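Local atomic coordinates of dihydrofolate reductase (Enterococcus faecalis, PDB entry 4M7V), a protein that probably reduces 7,8-dihydrofolate to 5,6,7,8-tetrahydrofolate at the expense of NADPH, a step needed for glycine, purine and DNA precursor synthesis. Residues L10-A15 against P116-L121; M58-L63 against P75-E80; N65-V70 against G81-H86. One frame throughout, in Å; residues are numbered along the deposited sequence.

In the fold
The eight-stranded mixed sheet carries contacts 1 and 3. Contact 1 joins strands 10-16 and 120-126 in the buried middle of the sheet, whereas contact 3 brings strand 83-85, one of the two outermost strands, onto strand 67-71 and is only partly buried. Both rest on parallel backbone bonds with apolar side chains on the two faces. Contact 2, about 17 Å from the centre of the chain, lies at the surface: two loops leading to the strands of contact 3 meet by packing alone. Contacts 2 and 3 touch each other, Pro62 lying against Val82, while contact 1 stands apart from both. All three nevertheless reach the bound inhibitor.

Contact 1 of 3, residues L10-A15 against P116-L121; sequences LAAIWA and PACDVL. With RAR (5-(3,4-dimethoxy-5-{(1E)-3-oxo-3-[(1S)-1-propylphthalazin-2(1H)-yl]prop-1-en-1-yl}benzyl)pyrimidine-2,4-diamine), chain B.
Cys118 presses its sulfur into the hollow beside the small Ala11 and Ala12: SG lies 3.8 Å from Ala11 C and meets the methyl of Ala12. It gets there because SG is turned beside its own backbone N (chi1 -73°). The same methyl receives the next bump, Leu121 CD2, 3.7 Å from Ala12 CB, while the other branch, CD1, comes up at the edge of the Trp14 ring, near its plane, 4.1 Å from CH2. On the opposite face Ala11 CB packs against Val120 CB. At the start of the strand Leu10 reaches with CD1 over Ala117, close to its carbonyl oxygen and methyl. The backbones lock this fit: Leu10 O accepts a nearly straight bond from Asp119 N (2.6 Å) and a weak one from Val120 N, and Ala12 N gives to Val120 O (3.0 Å). Further along the strand, Ile13 O accepts a hydrogen bond from N01 of the inhibitor (2.9 Å), which is also hydrogen-bonded to Asp35. Trp14 stacks on Phe136 and hydrogen-bonds through NE1 to Gln16 OE1. Parallel neighbouring strands at the centre of the sheet, with the diaminopyrimidine held by a strand carbonyl, are characteristic of the dihydrofolate reductase fold and its folate pocket.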
loop_
_atom_site.group_PDB
_atom_site.type_symbol
_atom_site.label_atom_id
_atom_site.label_comp_id
_atom_site.label_asym_id
_atom_site.label_seq_id
_atom_site.Cartn_x
_atom_site.Cartn_y
_atom_site.Cartn_z
ATOM N N LEU A 10 6.327 8.022 -6.718
ATOM C CA LEU A 10 5.177 7.287 -6.221
ATOM C C LEU A 10 5.428 5.788 -6.259
ATOM O O LEU A 10 5.822 5.236 -7.278
ATOM C CB LEU A 10 3.938 7.616 -7.042
ATOM C CG LEU A 10 3.344 8.976 -6.691
ATOM C CD1 LEU A 10 2.710 9.582 -7.914
ATOM C CD2 LEU A 10 2.307 8.817 -5.579
ATOM N N ALA A 11 5.191 5.147 -5.126
ATOM C CA ALA A 11 5.253 3.702 -4.979
ATOM C C ALA A 11 3.927 3.179 -4.449
ATOM O O ALA A 11 3.203 3.896 -3.746
ATOM C CB ALA A 11 6.382 3.317 -4.043
ATOM N N ALA A 12 3.614 1.936 -4.791
ATOM C CA ALA A 12 2.460 1.229 -4.248
ATOM C C ALA A 12 2.943 0.013 -3.465
ATOM O O ALA A 12 3.824 -0.717 -3.912
ATOM C CB ALA A 12 1.529 0.814 -5.354
ATOM N N ILE A 13 2.384 -0.191 -2.282
ATOM C CA ILE A 13 2.755 -1.342 -1.475
ATOM C C ILE A 13 1.506 -2.101 -1.015
ATOM O O ILE A 13 0.539 -1.490 -0.585
ATOM C CB ILE A 13 3.600 -0.924 -0.250
ATOM C CG1 ILE A 13 4.044 -2.158 0.539
ATOM C CG2 ILE A 13 2.837 0.049 0.644
ATOM C CD1 ILE A 13 5.310 -1.906 1.380
ATOM N N TRP A 14 1.512 -3.425 -1.141
ATOM C CA TRP A 14 0.425 -4.213 -0.576
ATOM C C TRP A 14 0.823 -5.643 -0.229
ATOM O O TRP A 14 1.841 -6.161 -0.696
ATOM C CB TRP A 14 -0.774 -4.234 -1.525
ATOM C CG TRP A 14 -0.627 -5.096 -2.732
ATOM C CD1 TRP A 14 -1.144 -6.357 -2.920
ATOM C CD2 TRP A 14 0.053 -4.757 -3.939
ATOM N NE1 TRP A 14 -0.818 -6.820 -4.179
ATOM C CE2 TRP A 14 -0.091 -5.859 -4.822
ATOM C CE3 TRP A 14 0.767 -3.632 -4.362
ATOM C CZ2 TRP A 14 0.463 -5.858 -6.107
ATOM C CZ3 TRP A 14 1.323 -3.633 -5.640
ATOM C CH2 TRP A 14 1.169 -4.741 -6.497
ATOM N N ALA A 15 0.020 -6.265 0.619
ATOM C CA ALA A 15 0.166 -7.675 0.899
ATOM C C ALA A 15 -1.102 -8.378 0.410
ATOM O O ALA A 15 -2.204 -7.864 0.578
ATOM C CB ALA A 15 0.402 -7.910 2.378
ATOM N N PRO A 116 -1.222 3.535 -12.064
ATOM C CA PRO A 116 -0.662 4.006 -13.346
ATOM C C PRO A 116 0.326 5.163 -13.237
ATOM O O PRO A 116 1.120 5.354 -14.165
ATOM C CB PRO A 116 -1.901 4.443 -14.126
ATOM C CG PRO A 116 -2.961 3.537 -13.633
ATOM C CD PRO A 116 -2.684 3.372 -12.152
ATOM N N ALA A 117 0.293 5.894 -12.122
ATOM C CA ALA A 117 1.221 6.994 -11.864
ATOM C C ALA A 117 2.436 6.563 -11.072
ATOM O O ALA A 117 3.336 7.371 -10.845
ATOM C CB ALA A 117 0.516 8.113 -11.113
ATOM N N CYS A 118 2.466 5.306 -10.623
ATOM C CA CYS A 118 3.544 4.853 -9.737
ATOM C C CYS A 118 4.815 4.455 -10.478
ATOM O O CYS A 118 4.776 4.113 -11.655
ATOM C CB CYS A 118 3.069 3.679 -8.883
ATOM S SG CYS A 118 1.912 4.137 -7.560
ATOM N N ASP A 119 5.942 4.492 -9.780
ATOM C CA ASP A 119 7.214 4.117 -10.376
ATOM C C ASP A 119 7.696 2.774 -9.876
ATOM O O ASP A 119 8.495 2.120 -10.531
ATOM C CB ASP A 119 8.278 5.160 -10.078
ATOM C CG ASP A 119 7.927 6.499 -10.634
ATOM O OD1 ASP A 119 7.635 6.568 -11.849
ATOM O OD2 ASP A 119 7.901 7.470 -9.846
ATOM N N VAL A 120 7.234 2.381 -8.695
ATOM C CA VAL A 120 7.674 1.147 -8.079
ATOM C C VAL A 120 6.471 0.446 -7.477
ATOM O O VAL A 120 5.559 1.110 -6.962
ATOM C CB VAL A 120 8.733 1.397 -6.983
ATOM C CG1 VAL A 120 9.188 0.085 -6.367
ATOM C CG2 VAL A 120 9.928 2.167 -7.540
ATOM N N LEU A 121 6.449 -0.886 -7.579
ATOM C CA LEU A 121 5.489 -1.713 -6.851
ATOM C C LEU A 121 6.217 -2.592 -5.842
ATOM O O LEU A 121 7.179 -3.297 -6.194
ATOM C CB LEU A 121 4.681 -2.588 -7.802
ATOM C CG LEU A 121 3.894 -1.869 -8.898
ATOM C CD1 LEU A 121 3.010 -2.848 -9.664
ATOM C CD2 LEU A 121 3.059 -0.736 -8.306
HETATM N N01 RAR B . -0.426 -1.528 2.139
HETATM C C02 RAR B . 0.087 -2.596 2.939
HETATM C C03 RAR B . -0.473 -2.884 4.125
HETATM C C04 RAR B . -1.621 -2.055 4.604
HETATM C C05 RAR B . -1.859 -2.181 6.073
HETATM C C06 RAR B . -3.082 -2.697 6.565
HETATM C C07 RAR B . -3.303 -2.779 7.914
HETATM O O08 RAR B . -4.503 -3.254 8.396
HETATM C C09 RAR B . -5.599 -3.268 7.558
HETATM C C10 RAR B . -2.253 -2.333 8.864
HETATM O O11 RAR B . -2.459 -2.459 10.205
HETATM C C12 RAR B . -2.552 -3.724 10.752
HETATM C C13 RAR B . -1.069 -1.834 8.390
HETATM C C14 RAR B . -0.036 -1.296 9.324
HETATM C C15 RAR B . 0.595 -2.110 10.200
HETATM C C16 RAR B . 0.961 -1.615 11.542
HETATM N N17 RAR B . 2.182 -0.888 11.667
HETATM N N18 RAR B . 2.834 -0.396 10.441
HETATM C C19 RAR B . 4.284 -0.173 10.548
HETATM C C20 RAR B . 2.802 -0.700 12.984
HETATM C C21 RAR B . 2.904 -1.831 13.948
HETATM C C22 RAR B . 4.173 -2.599 13.953
HETATM C C23 RAR B . 4.677 -3.092 12.644
HETATM C C24 RAR B . 3.990 0.253 12.992
HETATM C C25 RAR B . 4.723 0.444 11.865
HETATM C C26 RAR B . 5.890 1.233 11.927
HETATM C C27 RAR B . 6.281 1.847 13.156
HETATM C C28 RAR B . 5.526 1.637 14.325
HETATM C C29 RAR B . 4.403 0.863 14.283
HETATM O O30 RAR B . 0.383 -2.092 12.514
HETATM C C31 RAR B . -0.858 -1.738 7.004
HETATM C C32 RAR B . 0.048 -3.923 4.888
HETATM N N33 RAR B . 1.130 -4.646 4.438
HETATM C C34 RAR B . 1.693 -4.353 3.216
HETATM N N35 RAR B . 2.797 -5.117 2.741
HETATM N N36 RAR B . 1.203 -3.354 2.475
#

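Contact 2 of 3, residues M58-L63 against P75-E80; sequences MGCRPL and PDYQAE. With RAR (5-(3,4-dimethoxy-5-{(1E)-3-oxo-3-[(1S)-1-propylphthalazin-2(1H)-yl]prop-1-en-1-yl}benzyl)pyrimidine-2,4-diamine), chain B.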
loop_
_atom_site.group_PDB
_atom_site.type_symbol
_atom_site.label_atom_id
_atom_site.label_comp_id
_atom_site.label_asym_id
_atom_site.label_seq_id
_atom_site.Cartn_x
_atom_site.Cartn_y
_atom_site.Cartn_z
ATOM N N MET A 58 -8.050 0.477 9.925
ATOM C CA MET A 58 -6.928 0.598 10.843
ATOM C C MET A 58 -7.341 1.373 12.089
ATOM O O MET A 58 -6.488 1.841 12.858
ATOM C CB MET A 58 -5.746 1.292 10.165
ATOM C CG MET A 58 -5.132 0.497 9.025
ATOM S SD MET A 58 -3.934 1.464 8.103
ATOM C CE MET A 58 -2.692 1.784 9.370
ATOM N N GLY A 59 -8.654 1.528 12.266
ATOM C CA GLY A 59 -9.201 2.241 13.408
ATOM C C GLY A 59 -8.955 3.740 13.403
ATOM O O GLY A 59 -9.018 4.378 14.452
ATOM N N CYS A 60 -8.679 4.298 12.229
ATOM C CA CYS A 60 -8.393 5.724 12.085
ATOM C C CYS A 60 -7.157 6.175 12.871
ATOM O O CYS A 60 -6.980 7.362 13.125
ATOM C CB CYS A 60 -9.604 6.562 12.505
ATOM S SG CYS A 60 -11.055 6.332 11.465
ATOM N N ARG A 61 -6.298 5.234 13.239
ATOM C CA ARG A 61 -5.089 5.573 13.974
ATOM C C ARG A 61 -3.974 5.885 12.987
ATOM O O ARG A 61 -3.624 5.047 12.161
ATOM C CB ARG A 61 -4.673 4.430 14.908
ATOM C CG ARG A 61 -5.796 3.869 15.802
ATOM C CD ARG A 61 -6.339 4.905 16.793
ATOM N NE ARG A 61 -7.485 5.645 16.255
ATOM C CZ ARG A 61 -7.966 6.780 16.766
ATOM N NH1 ARG A 61 -7.401 7.326 17.838
ATOM N NH2 ARG A 61 -9.011 7.380 16.195
ATOM N N PRO A 62 -3.418 7.102 13.046
ATOM C CA PRO A 62 -2.312 7.332 12.115
ATOM C C PRO A 62 -1.059 6.618 12.609
ATOM O O PRO A 62 -0.879 6.447 13.821
ATOM C CB PRO A 62 -2.143 8.851 12.121
ATOM C CG PRO A 62 -2.660 9.276 13.438
ATOM C CD PRO A 62 -3.772 8.309 13.805
ATOM N N LEU A 63 -0.228 6.157 11.677
ATOM C CA LEU A 63 0.995 5.476 12.062
ATOM C C LEU A 63 1.999 6.545 12.418
ATOM O O LEU A 63 1.987 7.615 11.814
ATOM C CB LEU A 63 1.526 4.583 10.939
ATOM C CG LEU A 63 0.828 3.250 10.647
ATOM C CD1 LEU A 63 1.386 2.672 9.347
ATOM C CD2 LEU A 63 0.982 2.257 11.792
ATOM N N PRO A 75 -16.202 16.224 1.900
ATOM C CA PRO A 75 -15.482 17.468 2.205
ATOM C C PRO A 75 -15.344 17.696 3.705
ATOM O O PRO A 75 -14.441 18.406 4.142
ATOM C CB PRO A 75 -16.366 18.551 1.573
ATOM C CG PRO A 75 -17.754 17.982 1.638
ATOM C CD PRO A 75 -17.590 16.482 1.460
ATOM N N ASP A 76 -16.229 17.083 4.485
ATOM C CA ASP A 76 -16.246 17.299 5.928
ATOM C C ASP A 76 -15.644 16.152 6.707
ATOM O O ASP A 76 -15.688 16.148 7.934
ATOM C CB ASP A 76 -17.667 17.524 6.407
ATOM C CG ASP A 76 -18.311 18.683 5.725
ATOM O OD1 ASP A 76 -17.619 19.695 5.475
ATOM O OD2 ASP A 76 -19.506 18.566 5.419
ATOM N N TYR A 77 -15.081 15.178 6.004
ATOM C CA TYR A 77 -14.447 14.079 6.681
ATOM C C TYR A 77 -13.268 14.631 7.445
ATOM O O TYR A 77 -12.443 15.346 6.878
ATOM C CB TYR A 77 -13.995 13.004 5.694
ATOM C CG TYR A 77 -13.539 11.750 6.391
ATOM C CD1 TYR A 77 -14.463 10.803 6.810
ATOM C CD2 TYR A 77 -12.189 11.520 6.654
ATOM C CE1 TYR A 77 -14.064 9.660 7.461
ATOM C CE2 TYR A 77 -11.776 10.368 7.302
ATOM C CZ TYR A 77 -12.719 9.443 7.703
ATOM O OH TYR A 77 -12.342 8.295 8.355
ATOM N N GLN A 78 -13.179 14.328 8.732
ATOM C CA GLN A 78 -11.969 14.686 9.475
ATOM C C GLN A 78 -11.616 13.591 10.443
ATOM O O GLN A 78 -12.479 12.837 10.889
ATOM C CB GLN A 78 -12.127 16.024 10.214
ATOM C CG GLN A 78 -11.766 17.256 9.378
ATOM C CD GLN A 78 -10.410 17.118 8.691
ATOM O OE1 GLN A 78 -9.490 16.466 9.211
ATOM N NE2 GLN A 78 -10.279 17.728 7.505
ATOM N N ALA A 79 -10.336 13.485 10.753
ATOM C CA ALA A 79 -9.898 12.412 11.618
ATOM C C ALA A 79 -8.604 12.754 12.314
ATOM O O ALA A 79 -8.026 13.827 12.099
ATOM C CB ALA A 79 -9.746 11.114 10.829
ATOM N N GLU A 80 -8.164 11.810 13.141
ATOM C CA GLU A 80 -6.995 11.974 13.999
ATOM C C GLU A 80 -5.695 12.146 13.219
ATOM O O GLU A 80 -5.130 11.167 12.744
ATOM C CB GLU A 80 -6.865 10.764 14.946
ATOM C CG GLU A 80 -5.832 10.940 16.058
ATOM C CD GLU A 80 -6.114 12.163 16.937
ATOM O OE1 GLU A 80 -7.001 12.081 17.826
ATOM O OE2 GLU A 80 -5.452 13.211 16.733
HETATM N N01 RAR B . -0.426 -1.528 2.139
HETATM C C02 RAR B . 0.087 -2.596 2.939
HETATM C C03 RAR B . -0.473 -2.884 4.125
HETATM C C04 RAR B . -1.621 -2.055 4.604
HETATM C C05 RAR B . -1.859 -2.181 6.073
HETATM C C06 RAR B . -3.082 -2.697 6.565
HETATM C C07 RAR B . -3.303 -2.779 7.914
HETATM O O08 RAR B . -4.503 -3.254 8.396
HETATM C C09 RAR B . -5.599 -3.268 7.558
HETATM C C10 RAR B . -2.253 -2.333 8.864
HETATM O O11 RAR B . -2.459 -2.459 10.205
HETATM C C12 RAR B . -2.552 -3.724 10.752
HETATM C C13 RAR B . -1.069 -1.834 8.390
HETATM C C14 RAR B . -0.036 -1.296 9.324
HETATM C C15 RAR B . 0.595 -2.110 10.200
HETATM C C16 RAR B . 0.961 -1.615 11.542
HETATM N N17 RAR B . 2.182 -0.888 11.667
HETATM N N18 RAR B . 2.834 -0.396 10.441
HETATM C C19 RAR B . 4.284 -0.173 10.548
HETATM C C20 RAR B . 2.802 -0.700 12.984
HETATM C C21 RAR B . 2.904 -1.831 13.948
HETATM C C22 RAR B . 4.173 -2.599 13.953
HETATM C C23 RAR B . 4.677 -3.092 12.644
HETATM C C24 RAR B . 3.990 0.253 12.992
HETATM C C25 RAR B . 4.723 0.444 11.865
HETATM C C26 RAR B . 5.890 1.233 11.927
HETATM C C27 RAR B . 6.281 1.847 13.156
HETATM C C28 RAR B . 5.526 1.637 14.325
HETATM C C29 RAR B . 4.403 0.863 14.283
HETATM O O30 RAR B . 0.383 -2.092 12.514
HETATM C C31 RAR B . -0.858 -1.738 7.004
HETATM C C32 RAR B . 0.048 -3.923 4.888
HETATM N N33 RAR B . 1.130 -4.646 4.438
HETATM C C34 RAR B . 1.693 -4.353 3.216
HETATM N N35 RAR B . 2.797 -5.117 2.741
HETATM N N36 RAR B . 1.203 -3.354 2.475
#
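Cys60, Arg61 and Pro62 meet Tyr77 and Glu80 by van der Waals packing between two loops. Ahead of them, Met58 sends CG and CE toward the dimethoxybenzyl part of the inhibitor, CG lying 3.9 Å from O08. Gly59, with positive phi, is the C-prime residue of a Schellman motif that ends helix 52-57, with Cys60 N bonded to Phe55 O; the same Gly59 and Cys60 form the middle of a type I' turn from Met58 to Arg61. Cys60 points its SG at the hydroxyl of Tyr77, 3.9 Å from OH, an oxygen that is hydrogen-bonded to Glu56. Arg61 starts away from the second loop, but bends at chi2 and chi3 fold its chain back, and NE donates to Gly59 O (2.7 Å, 161°) from above that carbonyl plane. This tethers the guanidinium, whose NH2 passes obliquely by Glu80 CB; its plane is nearly perpendicular to the Glu80 carboxylate, and NH1 stays 4.8 Å from OE1, so any attraction is long-range. Pro62 fits most tightly, with CG 3.2 Å from Glu80 O and CD against Glu80 CG. Leu63 turns to the inhibitor, CD2 lying 3.4 Å from N17. In sequence the loops come just before and after strand 67-71, one following helix 52-57 and the other preceding strand 83-85, with Phe55 of that helix touching the side chains of Cys60, Tyr77 and Ala79.

Contact 3 of 3, residues N65-V70 against G81-H86; sequences NRTTIV and GVLVMH. With RAR (5-(3,4-dimethoxy-5-{(1E)-3-oxo-3-[(1S)-1-propylphthalazin-2(1H)-yl]prop-1-en-1-yl}benzyl)pyrimidine-2,4-diamine), chain B.
Ile69 pairs with Leu83 and Val70 with Val84 in a short parallel ladder, its strand axes 30° apart. Three backbone hydrogen bonds hold it: Leu83 N to Thr68 O (2.9 Å), Val70 N to Leu83 O (2.8 Å) and Met85 N to Val70 O (2.9 Å). The last two are the straighter, each 166° at the hydrogen. CA-H...O contacts from Ile69 to Leu83 O and from Val84 to Val70 O add to them. Apolar packing divides between the faces. On one, Ile69 is the hub: CG1 meets Leu83 CB, CD1 touches the terminal CE of Met85 at 3.6 Å, and CG2 lies against Met85 CG. Met85, extended beyond CG, passes slantwise over the isoleucine, its SD also near CG2, while Leu83 CD1 also reaches Thr67 CG2. On the other face Val70 CG2 meets Val82 CG2 at 3.6 Å, and Val82 CG1 lies side by side with Thr68. Where the strands splay apart before the first bond, a water accepts from Thr68 N (2.9 Å), with Gly81 O also near it. Arg66, outside the ladder, lines the inhibitor's phthalazine, though the closeness modelled there is doubtful. Helix 88-97 covers the Ile69 and Met85 face, and Phe55 of helix 52-57 the Val70 and Val82 face. His86, just past the ladder, touches NADP and bonds through ND1 to Thr72 O: this is the parallel edge of the alpha/beta sheet that borders the cofactor site of dihydrofolate reductase.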
loop_
_atom_site.group_PDB
_atom_site.type_symbol
_atom_site.label_atom_id
_atom_site.label_comp_id
_atom_site.label_asym_id
_atom_site.label_seq_id
_atom_site.Cartn_x
_atom_site.Cartn_y
_atom_site.Cartn_z
ATOM N N ASN A 65 5.641 8.541 12.713
ATOM C CA ASN A 65 6.878 8.790 11.968
ATOM C C ASN A 65 6.701 8.828 10.466
ATOM O O ASN A 65 7.654 8.582 9.714
ATOM C CB ASN A 65 7.946 7.745 12.312
ATOM C CG ASN A 65 8.189 7.636 13.788
ATOM O OD1 ASN A 65 8.250 8.641 14.491
ATOM N ND2 ASN A 65 8.311 6.408 14.275
ATOM N N ARG A 66 5.489 9.140 10.032
ATOM C CA ARG A 66 5.244 9.453 8.633
ATOM C C ARG A 66 3.965 10.232 8.479
ATOM O O ARG A 66 3.099 10.234 9.361
ATOM C CB ARG A 66 5.165 8.194 7.790
ATOM C CG ARG A 66 4.382 7.094 8.439
ATOM C CD ARG A 66 5.018 5.774 8.090
ATOM N NE ARG A 66 4.485 4.715 8.917
ATOM C CZ ARG A 66 5.035 4.321 10.055
ATOM N NH1 ARG A 66 6.140 4.905 10.504
ATOM N NH2 ARG A 66 4.469 3.354 10.755
ATOM N N THR A 67 3.837 10.876 7.336
ATOM C CA THR A 67 2.617 11.570 7.038
ATOM C C THR A 67 1.647 10.628 6.345
ATOM O O THR A 67 2.007 9.912 5.402
ATOM C CB THR A 67 2.900 12.780 6.187
ATOM O OG1 THR A 67 3.827 13.606 6.899
ATOM C CG2 THR A 67 1.620 13.553 5.915
ATOM N N THR A 68 0.420 10.614 6.841
ATOM C CA THR A 68 -0.641 9.868 6.202
ATOM C C THR A 68 -1.620 10.813 5.512
ATOM O O THR A 68 -2.082 11.784 6.106
ATOM C CB THR A 68 -1.376 8.995 7.222
ATOM O OG1 THR A 68 -0.476 7.998 7.698
ATOM C CG2 THR A 68 -2.608 8.331 6.611
ATOM N N ILE A 69 -1.913 10.536 4.247
ATOM C CA ILE A 69 -3.003 11.213 3.564
ATOM C C ILE A 69 -4.164 10.240 3.453
ATOM O O ILE A 69 -3.970 9.068 3.127
ATOM C CB ILE A 69 -2.587 11.724 2.177
ATOM C CG1 ILE A 69 -1.374 12.654 2.303
ATOM C CG2 ILE A 69 -3.740 12.403 1.486
ATOM C CD1 ILE A 69 -0.787 13.084 0.965
ATOM N N VAL A 70 -5.362 10.711 3.794
ATOM C CA VAL A 70 -6.574 9.922 3.614
ATOM C C VAL A 70 -7.413 10.503 2.474
ATOM O O VAL A 70 -7.670 11.706 2.415
ATOM C CB VAL A 70 -7.428 9.852 4.897
ATOM C CG1 VAL A 70 -8.722 9.096 4.618
ATOM C CG2 VAL A 70 -6.638 9.200 6.027
ATOM N N GLY A 81 -5.238 13.392 13.085
ATOM C CA GLY A 81 -3.867 13.679 12.691
ATOM C C GLY A 81 -3.389 13.142 11.349
ATOM O O GLY A 81 -2.307 12.566 11.247
ATOM N N VAL A 82 -4.189 13.337 10.312
ATOM C CA VAL A 82 -3.810 12.930 8.977
ATOM C C VAL A 82 -4.176 14.070 8.064
ATOM O O VAL A 82 -5.045 14.864 8.395
ATOM C CB VAL A 82 -4.541 11.627 8.515
ATOM C CG1 VAL A 82 -4.188 10.446 9.407
ATOM C CG2 VAL A 82 -6.046 11.834 8.478
ATOM N N LEU A 83 -3.516 14.170 6.924
ATOM C CA LEU A 83 -4.007 15.025 5.869
ATOM C C LEU A 83 -5.262 14.368 5.292
ATOM O O LEU A 83 -5.342 13.145 5.239
ATOM C CB LEU A 83 -2.937 15.225 4.792
ATOM C CG LEU A 83 -1.626 15.835 5.293
ATOM C CD1 LEU A 83 -0.679 16.160 4.155
ATOM C CD2 LEU A 83 -1.925 17.095 6.094
ATOM N N VAL A 84 -6.250 15.167 4.896
ATOM C CA VAL A 84 -7.385 14.637 4.155
ATOM C C VAL A 84 -7.399 15.301 2.793
ATOM O O VAL A 84 -7.310 16.525 2.710
ATOM C CB VAL A 84 -8.731 14.866 4.889
ATOM C CG1 VAL A 84 -9.873 14.311 4.073
ATOM C CG2 VAL A 84 -8.726 14.205 6.260
ATOM N N MET A 85 -7.435 14.502 1.722
ATOM C CA MET A 85 -7.536 15.028 0.355
ATOM C C MET A 85 -8.679 14.345 -0.414
ATOM O O MET A 85 -9.169 13.276 -0.008
ATOM C CB MET A 85 -6.218 14.867 -0.395
ATOM C CG MET A 85 -5.058 15.616 0.245
ATOM S SD MET A 85 -3.544 15.573 -0.739
ATOM C CE MET A 85 -2.359 16.232 0.436
ATOM N N HIS A 86 -9.095 14.962 -1.519
ATOM C CA HIS A 86 -10.401 14.673 -2.104
ATOM C C HIS A 86 -10.389 14.316 -3.599
ATOM O O HIS A 86 -11.446 14.235 -4.229
ATOM C CB HIS A 86 -11.343 15.872 -1.889
ATOM C CG HIS A 86 -11.445 16.324 -0.457
ATOM N ND1 HIS A 86 -12.198 15.656 0.486
ATOM C CD2 HIS A 86 -10.904 17.385 0.182
ATOM C CE1 HIS A 86 -12.110 16.286 1.643
ATOM N NE2 HIS A 86 -11.327 17.336 1.483
HETATM N N01 RAR B . -0.426 -1.528 2.139
HETATM C C02 RAR B . 0.087 -2.596 2.939
HETATM C C03 RAR B . -0.473 -2.884 4.125
HETATM C C04 RAR B . -1.621 -2.055 4.604
HETATM C C05 RAR B . -1.859 -2.181 6.073
HETATM C C06 RAR B . -3.082 -2.697 6.565
HETATM C C07 RAR B . -3.303 -2.779 7.914
HETATM O O08 RAR B . -4.503 -3.254 8.396
HETATM C C09 RAR B . -5.599 -3.268 7.558
HETATM C C10 RAR B . -2.253 -2.333 8.864
HETATM O O11 RAR B . -2.459 -2.459 10.205
HETATM C C12 RAR B . -2.552 -3.724 10.752
HETATM C C13 RAR B . -1.069 -1.834 8.390
HETATM C C14 RAR B . -0.036 -1.296 9.324
HETATM C C15 RAR B . 0.595 -2.110 10.200
HETATM C C16 RAR B . 0.961 -1.615 11.542
HETATM N N17 RAR B . 2.182 -0.888 11.667
HETATM N N18 RAR B . 2.834 -0.396 10.441
HETATM C C19 RAR B . 4.284 -0.173 10.548
HETATM C C20 RAR B . 2.802 -0.700 12.984
HETATM C C21 RAR B . 2.904 -1.831 13.948
HETATM C C22 RAR B . 4.173 -2.599 13.953
HETATM C C23 RAR B . 4.677 -3.092 12.644
HETATM C C24 RAR B . 3.990 0.253 12.992
HETATM C C25 RAR B . 4.723 0.444 11.865
HETATM C C26 RAR B . 5.890 1.233 11.927
HETATM C C27 RAR B . 6.281 1.847 13.156
HETATM C C28 RAR B . 5.526 1.637 14.325
HETATM C C29 RAR B . 4.403 0.863 14.283
HETATM O O30 RAR B . 0.383 -2.092 12.514
HETATM C C31 RAR B . -0.858 -1.738 7.004
HETATM C C32 RAR B . 0.048 -3.923 4.888
HETATM N N33 RAR B . 1.130 -4.646 4.438
HETATM C C34 RAR B . 1.693 -4.353 3.216
HETATM N N35 RAR B . 2.797 -5.117 2.741
HETATM N N36 RAR B . 1.203 -3.354 2.475
HETATM O O HOH W 1 0.285 11.997 9.398
#